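378aa long hypothetical citrate synthase (Sulfolobus tokodaii, PDB 1VGM) is of unknown function but has the largely helical fold of the citrate synthase family and forms a homodimer. Local coordinates at residues P110-A115 / A345-Y350; A115-L120 / S201-C206; I271-A276 / R295-G300; N283-K288 / V320-G325. All blocks are in the same frame, centred on the assembly; numbering follows the deposited sequence.

Contact 1: P110-A115 / A345-Y350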
# COMPACT_ATOMS: atom_id res chain seq x y z
N PRO A 110 5.24 -14.89 -3.35
CA PRO A 110 4.54 -15.78 -4.28
C PRO A 110 4.36 -15.16 -5.67
O PRO A 110 4.09 -13.97 -5.80
CB PRO A 110 3.21 -16.03 -3.60
CG PRO A 110 2.95 -14.76 -2.84
CD PRO A 110 4.32 -14.30 -2.36
N LYS A 111 4.50 -16.00 -6.70
CA LYS A 111 4.17 -15.60 -8.06
C LYS A 111 2.67 -15.73 -8.30
O LYS A 111 2.02 -16.62 -7.75
CB LYS A 111 4.90 -16.50 -9.06
CG LYS A 111 6.41 -16.31 -9.09
CD LYS A 111 7.02 -17.24 -10.13
CE LYS A 111 8.54 -17.30 -10.01
NZ LYS A 111 9.09 -18.22 -11.05
N TRP A 112 2.13 -14.83 -9.12
CA TRP A 112 0.78 -15.01 -9.63
C TRP A 112 0.72 -16.17 -10.62
O TRP A 112 1.58 -16.31 -11.50
CB TRP A 112 0.31 -13.73 -10.32
CG TRP A 112 0.08 -12.57 -9.37
CD1 TRP A 112 0.99 -11.62 -9.01
CD2 TRP A 112 -1.15 -12.23 -8.72
NE1 TRP A 112 0.39 -10.70 -8.17
CE2 TRP A 112 -0.92 -11.05 -7.98
CE3 TRP A 112 -2.44 -12.79 -8.72
CZ2 TRP A 112 -1.93 -10.41 -7.24
CZ3 TRP A 112 -3.44 -12.16 -7.98
CH2 TRP A 112 -3.18 -10.98 -7.26
N ASN A 113 -0.31 -16.99 -10.49
CA ASN A 113 -0.46 -18.20 -11.29
C ASN A 113 -1.90 -18.67 -11.15
O ASN A 113 -2.34 -19.01 -10.05
CB ASN A 113 0.49 -19.29 -10.77
CG ASN A 113 0.47 -20.54 -11.62
OD1 ASN A 113 -0.60 -21.01 -12.02
ND2 ASN A 113 1.64 -21.10 -11.90
N ARG A 114 -2.65 -18.67 -12.24
CA ARG A 114 -4.07 -18.92 -12.12
C ARG A 114 -4.36 -20.36 -11.68
O ARG A 114 -5.47 -20.68 -11.26
CB ARG A 114 -4.78 -18.62 -13.44
CG ARG A 114 -4.26 -19.39 -14.63
CD ARG A 114 -4.88 -18.86 -15.92
NE ARG A 114 -6.33 -19.05 -15.96
CZ ARG A 114 -6.93 -20.24 -15.94
NH1 ARG A 114 -8.26 -20.31 -16.00
NH2 ARG A 114 -6.22 -21.35 -15.85
N ALA A 115 -3.35 -21.23 -11.75
CA ALA A 115 -3.50 -22.58 -11.22
C ALA A 115 -3.36 -22.64 -9.70
O ALA A 115 -3.78 -23.61 -9.09
CB ALA A 115 -2.49 -23.52 -11.88
N ALA A 345 -10.24 -11.75 -3.03
CA ALA A 345 -11.18 -12.06 -4.11
C ALA A 345 -11.13 -10.98 -5.20
O ALA A 345 -11.18 -11.29 -6.38
CB ALA A 345 -12.60 -12.19 -3.56
N HIS A 346 -11.01 -9.73 -4.78
CA HIS A 346 -11.02 -8.61 -5.73
C HIS A 346 -9.75 -8.53 -6.58
O HIS A 346 -9.82 -8.22 -7.77
CB HIS A 346 -11.21 -7.28 -4.99
CG HIS A 346 -12.65 -6.93 -4.74
ND1 HIS A 346 -13.48 -6.45 -5.73
CD2 HIS A 346 -13.40 -7.02 -3.62
CE1 HIS A 346 -14.69 -6.26 -5.22
NE2 HIS A 346 -14.67 -6.60 -3.95
N ILE A 347 -8.59 -8.77 -5.98
CA ILE A 347 -7.35 -8.64 -6.75
C ILE A 347 -7.15 -9.84 -7.68
O ILE A 347 -6.52 -9.72 -8.73
CB ILE A 347 -6.09 -8.48 -5.84
CG1 ILE A 347 -6.00 -9.63 -4.83
CG2 ILE A 347 -6.15 -7.14 -5.11
CD1 ILE A 347 -4.77 -9.56 -3.93
N ILE A 348 -7.70 -11.00 -7.30
CA ILE A 348 -7.65 -12.17 -8.17
C ILE A 348 -8.55 -11.94 -9.38
O ILE A 348 -8.16 -12.24 -10.52
CB ILE A 348 -8.11 -13.45 -7.42
CG1 ILE A 348 -7.06 -13.83 -6.37
CG2 ILE A 348 -8.27 -14.61 -8.39
CD1 ILE A 348 -7.42 -15.05 -5.56
N GLU A 349 -9.75 -11.41 -9.15
CA GLU A 349 -10.62 -11.00 -10.26
C GLU A 349 -9.87 -10.04 -11.16
O GLU A 349 -9.84 -10.22 -12.38
CB GLU A 349 -11.88 -10.31 -9.72
CG GLU A 349 -13.06 -11.22 -9.54
CD GLU A 349 -14.33 -10.48 -9.16
OE1 GLU A 349 -15.42 -11.04 -9.36
OE2 GLU A 349 -14.23 -9.34 -8.64
N TYR A 350 -9.28 -9.01 -10.56
CA TYR A 350 -8.59 -7.98 -11.34
C TYR A 350 -7.46 -8.58 -12.17
O TYR A 350 -7.38 -8.35 -13.38
CB TYR A 350 -8.02 -6.90 -10.43
CG TYR A 350 -7.61 -5.66 -11.20
CD1 TYR A 350 -8.56 -4.76 -11.67
CD2 TYR A 350 -6.27 -5.39 -11.47
CE1 TYR A 350 -8.20 -3.62 -12.39
CE2 TYR A 350 -5.89 -4.25 -12.20
CZ TYR A 350 -6.87 -3.37 -12.65
OH TYR A 350 -6.53 -2.25 -13.38

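Contact 2: A115-L120 / S201-C206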
# COMPACT_ATOMS: atom_id res chain seq x y z
N ALA A 115 -3.35 -21.23 -11.75
CA ALA A 115 -3.50 -22.58 -11.22
C ALA A 115 -3.36 -22.64 -9.70
O ALA A 115 -3.78 -23.61 -9.09
CB ALA A 115 -2.49 -23.52 -11.88
N THR A 116 -2.76 -21.62 -9.09
CA THR A 116 -2.55 -21.66 -7.64
C THR A 116 -3.05 -20.45 -6.87
O THR A 116 -2.98 -20.42 -5.63
CB THR A 116 -1.05 -21.86 -7.29
OG1 THR A 116 -0.28 -20.80 -7.87
CG2 THR A 116 -0.54 -23.18 -7.82
N ASN A 117 -3.56 -19.44 -7.57
CA ASN A 117 -3.90 -18.18 -6.91
C ASN A 117 -4.92 -18.39 -5.79
O ASN A 117 -4.80 -17.79 -4.72
CB ASN A 117 -4.45 -17.17 -7.91
CG ASN A 117 -3.35 -16.51 -8.74
OD1 ASN A 117 -2.18 -16.51 -8.35
ND2 ASN A 117 -3.72 -15.92 -9.87
N LYS A 118 -5.91 -19.25 -6.03
CA LYS A 118 -7.02 -19.42 -5.09
C LYS A 118 -6.56 -20.17 -3.85
O LYS A 118 -6.94 -19.83 -2.73
CB LYS A 118 -8.17 -20.21 -5.74
CG LYS A 118 -9.03 -19.39 -6.69
CD LYS A 118 -10.11 -20.23 -7.34
CE LYS A 118 -9.63 -20.85 -8.64
NZ LYS A 118 -9.62 -19.86 -9.76
N GLU A 119 -5.74 -21.19 -4.05
CA GLU A 119 -5.19 -21.93 -2.94
C GLU A 119 -4.24 -21.03 -2.12
O GLU A 119 -4.21 -21.12 -0.89
CB GLU A 119 -4.45 -23.17 -3.45
CG GLU A 119 -5.37 -24.21 -4.10
CD GLU A 119 -5.98 -23.74 -5.43
OE1 GLU A 119 -5.29 -23.01 -6.19
OE2 GLU A 119 -7.15 -24.10 -5.71
N LEU A 120 -3.50 -20.17 -2.80
CA LEU A 120 -2.63 -19.21 -2.11
C LEU A 120 -3.44 -18.21 -1.28
O LEU A 120 -3.04 -17.87 -0.18
CB LEU A 120 -1.76 -18.43 -3.12
CG LEU A 120 -0.97 -17.25 -2.55
CD1 LEU A 120 0.04 -17.75 -1.54
CD2 LEU A 120 -0.27 -16.48 -3.67
N SER A 201 2.29 -6.81 -8.25
CA SER A 201 2.95 -6.98 -6.96
C SER A 201 2.40 -8.20 -6.24
O SER A 201 1.22 -8.50 -6.35
CB SER A 201 2.73 -5.74 -6.08
OG SER A 201 3.35 -5.92 -4.81
N ASP A 202 3.24 -8.91 -5.51
CA ASP A 202 2.86 -10.22 -4.97
C ASP A 202 1.66 -10.07 -4.05
O ASP A 202 1.42 -8.99 -3.50
CB ASP A 202 4.04 -10.84 -4.21
CG ASP A 202 4.31 -10.16 -2.88
OD1 ASP A 202 5.11 -9.19 -2.85
OD2 ASP A 202 3.72 -10.59 -1.87
N MET A 203 0.90 -11.15 -3.88
CA MET A 203 -0.38 -11.07 -3.19
C MET A 203 -0.23 -10.49 -1.77
O MET A 203 -1.07 -9.70 -1.32
CB MET A 203 -1.02 -12.47 -3.11
CG MET A 203 -2.46 -12.51 -3.57
SD MET A 203 -3.25 -14.14 -3.53
CE MET A 203 -3.41 -14.47 -5.29
N TYR A 204 0.84 -10.87 -1.08
CA TYR A 204 1.05 -10.40 0.29
C TYR A 204 1.27 -8.89 0.33
O TYR A 204 0.76 -8.21 1.22
CB TYR A 204 2.25 -11.10 0.92
CG TYR A 204 1.96 -12.52 1.36
CD1 TYR A 204 2.41 -13.60 0.60
CD2 TYR A 204 1.23 -12.78 2.52
CE1 TYR A 204 2.14 -14.91 1.00
CE2 TYR A 204 0.96 -14.09 2.92
CZ TYR A 204 1.42 -15.14 2.16
OH TYR A 204 1.16 -16.43 2.55
N SER A 205 2.04 -8.37 -0.62
CA SER A 205 2.25 -6.94 -0.72
C SER A 205 0.98 -6.19 -1.15
O SER A 205 0.82 -5.02 -0.82
CB SER A 205 3.39 -6.64 -1.71
OG SER A 205 4.60 -7.25 -1.28
N CYS A 206 0.09 -6.85 -1.87
CA CYS A 206 -1.20 -6.23 -2.19
C CYS A 206 -2.04 -6.06 -0.94
O CYS A 206 -2.77 -5.08 -0.80
CB CYS A 206 -1.98 -7.08 -3.20
SG CYS A 206 -1.21 -7.18 -4.82

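Contact 3: I271-A276 / R295-G300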
# COMPACT_ATOMS: atom_id res chain seq x y z
N ILE A 271 -27.76 -8.15 12.09
CA ILE A 271 -27.20 -9.43 12.49
C ILE A 271 -26.23 -9.25 13.66
O ILE A 271 -26.30 -9.99 14.64
CB ILE A 271 -26.48 -10.12 11.30
CG1 ILE A 271 -27.50 -10.43 10.20
CG2 ILE A 271 -25.77 -11.39 11.76
CD1 ILE A 271 -26.89 -10.86 8.88
N PHE A 272 -25.34 -8.27 13.58
CA PHE A 272 -24.49 -7.95 14.72
C PHE A 272 -25.32 -7.69 15.98
O PHE A 272 -24.94 -8.11 17.09
CB PHE A 272 -23.63 -6.71 14.42
CG PHE A 272 -22.34 -7.03 13.72
CD1 PHE A 272 -22.04 -6.45 12.49
CD2 PHE A 272 -21.42 -7.90 14.29
CE1 PHE A 272 -20.84 -6.75 11.84
CE2 PHE A 272 -20.23 -8.20 13.65
CZ PHE A 272 -19.94 -7.62 12.42
N LYS A 273 -26.44 -7.00 15.83
CA LYS A 273 -27.27 -6.69 16.98
C LYS A 273 -27.76 -7.98 17.63
O LYS A 273 -27.64 -8.16 18.84
CB LYS A 273 -28.47 -5.82 16.56
CG LYS A 273 -29.33 -5.35 17.74
CD LYS A 273 -30.49 -4.48 17.27
CE LYS A 273 -31.54 -4.28 18.36
NZ LYS A 273 -31.01 -3.49 19.49
N THR A 274 -28.30 -8.89 16.82
CA THR A 274 -28.82 -10.15 17.34
C THR A 274 -27.71 -10.96 18.03
O THR A 274 -27.94 -11.60 19.05
CB THR A 274 -29.45 -11.01 16.21
OG1 THR A 274 -28.43 -11.42 15.29
CG2 THR A 274 -30.46 -10.20 15.45
N LEU A 275 -26.51 -10.92 17.47
CA LEU A 275 -25.35 -11.47 18.16
C LEU A 275 -25.13 -10.80 19.51
O LEU A 275 -25.02 -11.47 20.53
CB LEU A 275 -24.10 -11.31 17.30
CG LEU A 275 -24.09 -12.13 16.02
CD1 LEU A 275 -22.84 -11.79 15.22
CD2 LEU A 275 -24.15 -13.63 16.36
N ALA A 276 -25.05 -9.47 19.51
CA ALA A 276 -24.90 -8.73 20.75
C ALA A 276 -26.00 -9.12 21.73
O ALA A 276 -25.73 -9.43 22.89
CB ALA A 276 -24.96 -7.23 20.47
N ARG A 295 -30.77 2.06 23.46
CA ARG A 295 -31.45 3.32 23.73
C ARG A 295 -30.95 4.36 22.75
O ARG A 295 -31.72 5.16 22.23
CB ARG A 295 -31.18 3.79 25.17
CG ARG A 295 -31.84 5.12 25.53
CD ARG A 295 -33.35 5.08 25.32
NE ARG A 295 -34.01 6.32 25.71
CZ ARG A 295 -35.31 6.58 25.52
NH1 ARG A 295 -36.10 5.68 24.95
NH2 ARG A 295 -35.81 7.75 25.90
N ILE A 296 -29.64 4.35 22.51
CA ILE A 296 -29.06 5.30 21.56
C ILE A 296 -29.61 5.04 20.16
O ILE A 296 -29.86 5.97 19.40
CB ILE A 296 -27.52 5.18 21.53
CG1 ILE A 296 -26.93 5.60 22.88
CG2 ILE A 296 -26.96 6.03 20.40
CD1 ILE A 296 -27.27 7.03 23.27
N GLU A 297 -29.79 3.76 19.83
CA GLU A 297 -30.35 3.41 18.53
C GLU A 297 -31.75 4.00 18.37
O GLU A 297 -32.07 4.56 17.33
CB GLU A 297 -30.41 1.89 18.35
CG GLU A 297 -31.00 1.46 17.01
CD GLU A 297 -31.42 0.01 17.00
OE1 GLU A 297 -30.89 -0.77 17.81
OE2 GLU A 297 -32.28 -0.35 16.17
N LYS A 298 -32.57 3.86 19.40
CA LYS A 298 -33.92 4.44 19.38
C LYS A 298 -33.92 5.96 19.20
O LYS A 298 -34.60 6.48 18.31
CB LYS A 298 -34.67 4.07 20.67
CG LYS A 298 -36.15 4.43 20.64
CD LYS A 298 -36.86 3.78 19.45
CE LYS A 298 -36.77 2.25 19.48
NZ LYS A 298 -38.00 1.60 20.04
N LEU A 299 -33.17 6.67 20.03
CA LEU A 299 -33.06 8.12 19.89
C LEU A 299 -32.52 8.46 18.51
O LEU A 299 -33.02 9.38 17.85
CB LEU A 299 -32.14 8.69 20.98
CG LEU A 299 -32.61 8.36 22.40
CD1 LEU A 299 -31.53 8.75 23.41
CD2 LEU A 299 -33.93 9.09 22.69
N GLY A 300 -31.51 7.71 18.08
CA GLY A 300 -30.92 7.90 16.77
C GLY A 300 -31.91 7.79 15.62
O GLY A 300 -31.95 8.66 14.75

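Contact 4: N283-K288 / V320-G325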
# COMPACT_ATOMS: atom_id res chain seq x y z
N ASN A 283 -24.22 -12.31 29.84
CA ASN A 283 -23.12 -11.53 30.40
C ASN A 283 -23.53 -10.10 30.76
O ASN A 283 -24.06 -9.37 29.92
CB ASN A 283 -21.94 -11.48 29.43
CG ASN A 283 -20.73 -10.78 30.02
OD1 ASN A 283 -20.70 -9.55 30.13
ND2 ASN A 283 -19.73 -11.56 30.41
N GLU A 284 -23.26 -9.71 32.00
CA GLU A 284 -23.77 -8.45 32.53
C GLU A 284 -23.02 -7.23 31.97
O GLU A 284 -23.62 -6.19 31.72
CB GLU A 284 -23.69 -8.44 34.05
CG GLU A 284 -24.64 -9.41 34.73
CD GLU A 284 -26.10 -9.04 34.53
OE1 GLU A 284 -26.62 -9.26 33.41
OE2 GLU A 284 -26.73 -8.53 35.48
N ASN A 285 -21.71 -7.36 31.78
CA ASN A 285 -20.95 -6.29 31.16
C ASN A 285 -21.38 -6.04 29.72
O ASN A 285 -21.48 -4.89 29.29
CB ASN A 285 -19.45 -6.61 31.19
CG ASN A 285 -18.85 -6.43 32.57
OD1 ASN A 285 -19.46 -5.84 33.46
ND2 ASN A 285 -17.64 -6.94 32.76
N VAL A 286 -21.64 -7.10 28.96
CA VAL A 286 -22.13 -6.92 27.60
C VAL A 286 -23.52 -6.29 27.62
O VAL A 286 -23.82 -5.39 26.83
CB VAL A 286 -22.21 -8.27 26.84
CG1 VAL A 286 -22.78 -8.04 25.45
CG2 VAL A 286 -20.81 -8.89 26.74
N LYS A 287 -24.37 -6.77 28.53
CA LYS A 287 -25.74 -6.29 28.63
C LYS A 287 -25.75 -4.79 28.92
O LYS A 287 -26.57 -4.05 28.37
CB LYS A 287 -26.47 -7.05 29.74
CG LYS A 287 -27.94 -6.68 29.89
CD LYS A 287 -28.65 -7.68 30.80
CE LYS A 287 -30.06 -7.23 31.15
NZ LYS A 287 -30.02 -6.03 32.03
N LYS A 288 -24.83 -4.36 29.77
CA LYS A 288 -24.70 -2.94 30.08
C LYS A 288 -24.57 -2.14 28.79
O LYS A 288 -25.31 -1.19 28.58
CB LYS A 288 -23.46 -2.70 30.96
CG LYS A 288 -23.26 -1.25 31.37
CD LYS A 288 -22.31 -1.11 32.57
CE LYS A 288 -20.84 -1.09 32.15
NZ LYS A 288 -20.48 0.16 31.43
N VAL A 320 -20.05 -6.87 19.96
CA VAL A 320 -19.78 -8.28 19.68
C VAL A 320 -18.31 -8.64 19.94
O VAL A 320 -18.03 -9.63 20.62
CB VAL A 320 -20.11 -8.63 18.21
CG1 VAL A 320 -19.76 -10.10 17.94
CG2 VAL A 320 -21.60 -8.38 17.93
N PHE A 321 -17.39 -7.85 19.40
CA PHE A 321 -15.96 -8.08 19.59
C PHE A 321 -15.58 -7.99 21.06
O PHE A 321 -14.77 -8.77 21.56
CB PHE A 321 -15.13 -7.06 18.81
CG PHE A 321 -15.34 -7.08 17.32
CD1 PHE A 321 -15.05 -5.96 16.54
CD2 PHE A 321 -15.84 -8.22 16.69
CE1 PHE A 321 -15.24 -5.98 15.15
CE2 PHE A 321 -16.03 -8.25 15.31
CZ PHE A 321 -15.74 -7.13 14.54
N TYR A 322 -16.17 -7.02 21.76
CA TYR A 322 -16.05 -6.91 23.21
C TYR A 322 -16.52 -8.18 23.92
O TYR A 322 -15.82 -8.70 24.79
CB TYR A 322 -16.86 -5.71 23.71
CG TYR A 322 -16.89 -5.56 25.21
CD1 TYR A 322 -15.80 -5.03 25.90
CD2 TYR A 322 -18.01 -5.94 25.94
CE1 TYR A 322 -15.83 -4.88 27.29
CE2 TYR A 322 -18.05 -5.81 27.32
CZ TYR A 322 -16.96 -5.28 27.99
OH TYR A 322 -17.02 -5.14 29.36
N ALA A 323 -17.70 -8.67 23.54
CA ALA A 323 -18.27 -9.88 24.16
C ALA A 323 -17.36 -11.08 23.92
O ALA A 323 -17.26 -11.98 24.77
CB ALA A 323 -19.66 -10.16 23.58
N LEU A 324 -16.70 -11.08 22.77
CA LEU A 324 -15.74 -12.12 22.43
C LEU A 324 -14.42 -12.00 23.19
O LEU A 324 -13.55 -12.85 23.06
CB LEU A 324 -15.46 -12.09 20.93
CG LEU A 324 -16.57 -12.68 20.08
CD1 LEU A 324 -16.38 -12.29 18.63
CD2 LEU A 324 -16.59 -14.18 20.26
N GLY A 325 -14.27 -10.93 23.97
CA GLY A 325 -13.10 -10.78 24.82
C GLY A 325 -12.06 -9.81 24.28
O GLY A 325 -11.04 -9.56 24.93

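Contact 1: P110-A115 / A345-Y350
W112 meets I347 and I348 of helix 331-353 with the far end of its six-membered ring. The residue sits in the loop between helix 93-108 and helix 117-139. CG lies anti to the carbonyl carbon (chi1 -68°), and CB points at the helix. With chi2 at 91°, the indole reaches out of the loop with its benzo end first. CG and the five-membered ring stay short of helix 331-353. NE1 of that ring donates to the backbone O of S201, just before helix 203-214. Further out, CZ3 of W112 passes 4.0 Å from O of I347 and 4.3 Å from CG1 of I348. CH2 goes deepest. CH2 of W112 is 3.9 Å from O of I347 and 4.0 Å from CG1 of I347. CG1 meets the ring at its edge, in plane, and the two side chains cross at about a right angle. CA of I348 also lies at the ring edge. M203 of helix 203-214 touches both W112 and I347. Back in the loop, OD1 of N113 accepts from N of A115 at 2.8 Å, an Asx turn. The ring carbons meet isoleucine side chains and one backbone carbonyl, without hydrogen bonds between the segments. The hold is thus by dispersion and shape.

Contact 2: A115-L120 / S201-C206
Two torsions bring L120 and M203 together. In L120, CG is anti to the backbone N (chi1 171°), and the isobutyl group extends toward helix 203-214. In M203 the chain runs straight through chi2 and then bends at chi3 (-110°), which turns the methyl CE toward N117. The two side chains reach toward each other tip to tip. CD2 of L120 lies 3.8 Å from SD of M203. CE of M203 comes 3.6 Å from the backbone O of N117 and 3.9 Å from its OD1. The methyl thus rests over the first turn of helix 117-139, while the sulfur faces the leucine. The polar atoms of N117 have partners of their own: OD1 accepts from N of N113, and ND2 donates to E352. A looser touch lies beside this, with CD1 of L120 at 4.4 Å from CE1 of Y204. D202 is the N-cap of helix 203-214. Its OD2 accepts from N of S205 at 3.1 Å, from above the carboxylate plane. Its OD1 also forms a salt bridge with K215 of the second subunit, so the cap lies at the dimer interface. The contact packs the N-terminal turns of two helices together. L344 and I348 of helix 331-353 border M203, helix 93-108 runs against Y204, and P110 lies against both L120 and Y204.

Contact 3: I271-A276 / R295-G300
K273 of helix 267-280 and E297 of helix 284-304 join by a single salt bridge. NZ of K273 donates to OE1 of E297 at 3.2 Å, and OE1 receives it on its syn lone pair, the side of the other carboxylate oxygen. Between the two segments, the tight part is confined to this pair. The hydroxyl of Y316, the stronger partner of both, hydrogen-bonds to NZ of K273 and to OE1 of E297, so the bridge is part of a three-membered polar cluster. CG of K273 is anti to its backbone N (chi1 -175°), and the chain stays extended until chi4 (67°), where it turns NZ to the carboxylate. The last methylenes follow the same oxygen, with CE of K273 at 3.6 Å from OE1 of E297. E297 answers with an extended chain, and the two side chains cross at a slant.

The two helices follow each other in the chain as a helical hairpin, joined by a short turn, within the mostly helical citrate synthase fold. They stand well apart here: CA of K273 and CA of E297 are 10.7 Å from each other, and little surface is buried between them. Several other residues pack on other helices. F272 packs on helix 314-323, and I296 and L299 pack on helix 239-249. R295 pairs with D240. On the outer side, T274 and K298 are exposed, and OG1 of T274 donates to O of I271 at 2.6 Å.

Contact 4: N283-K288 / V320-G325
The first turn of helix 284-304 packs here against the last turn of helix 314-323, and V286 meets A323 where they come together. CG2 of V286 lies 3.6 Å from CB of A323. The backbones are close at this point, with CA of V286 and CA of A323 only 6.0 Å apart. The small alanine side chain permits this approach. Y322 adds the second part of the contact. With CG anti to the backbone N (chi1 175°), its ring extends across the start of helix 284-304. CD2 of Y322 is 4.1 Å from CG2 of V286. Its OH ends 3.4 Å from CB of N285, and the amide of N285 is turned 48° from the ring plane.

Both helix ends are closed by standard motifs. N283 is the N-cap of helix 284-304: its OD1 accepts from N of V286 at 2.9 Å, with an N-H...O angle of 163°. The bond caps the turn that carries V286. At the other side, G325 ends its helix in a Schellman motif with positive phi, and its N donates to O of Y322 at 2.8 Å. F279 of helix 267-280 touches both V286 and A323 and so belongs to the same apolar cluster. The Y322 ring also meets Y289 edge-to-face and meets the ring of F227 with the planes inclined. N285, beside the hydroxyl of Y322, is exposed, whereas V286 is buried.

From the N terminus, contact 1 opens first, at 110-115, and closes last, at 345-350. It spans the other three. Contact 2 shares A115 with it and closes at 201-206, before contact 3 begins. Contacts 1 and 2 touch, with centres about 5 Å apart, and join the loop after helix 93-108 to helices 117-139, 203-214 and 331-353. Contacts 3 and 4 cross: their segments alternate along the chain. Both use helix 284-304, joined to helix 267-280 in contact 3 and to helix 314-323 in contact 4. This pair lies across the chain's centre from contacts 1 and 2, with centres 36 to 38 Å away.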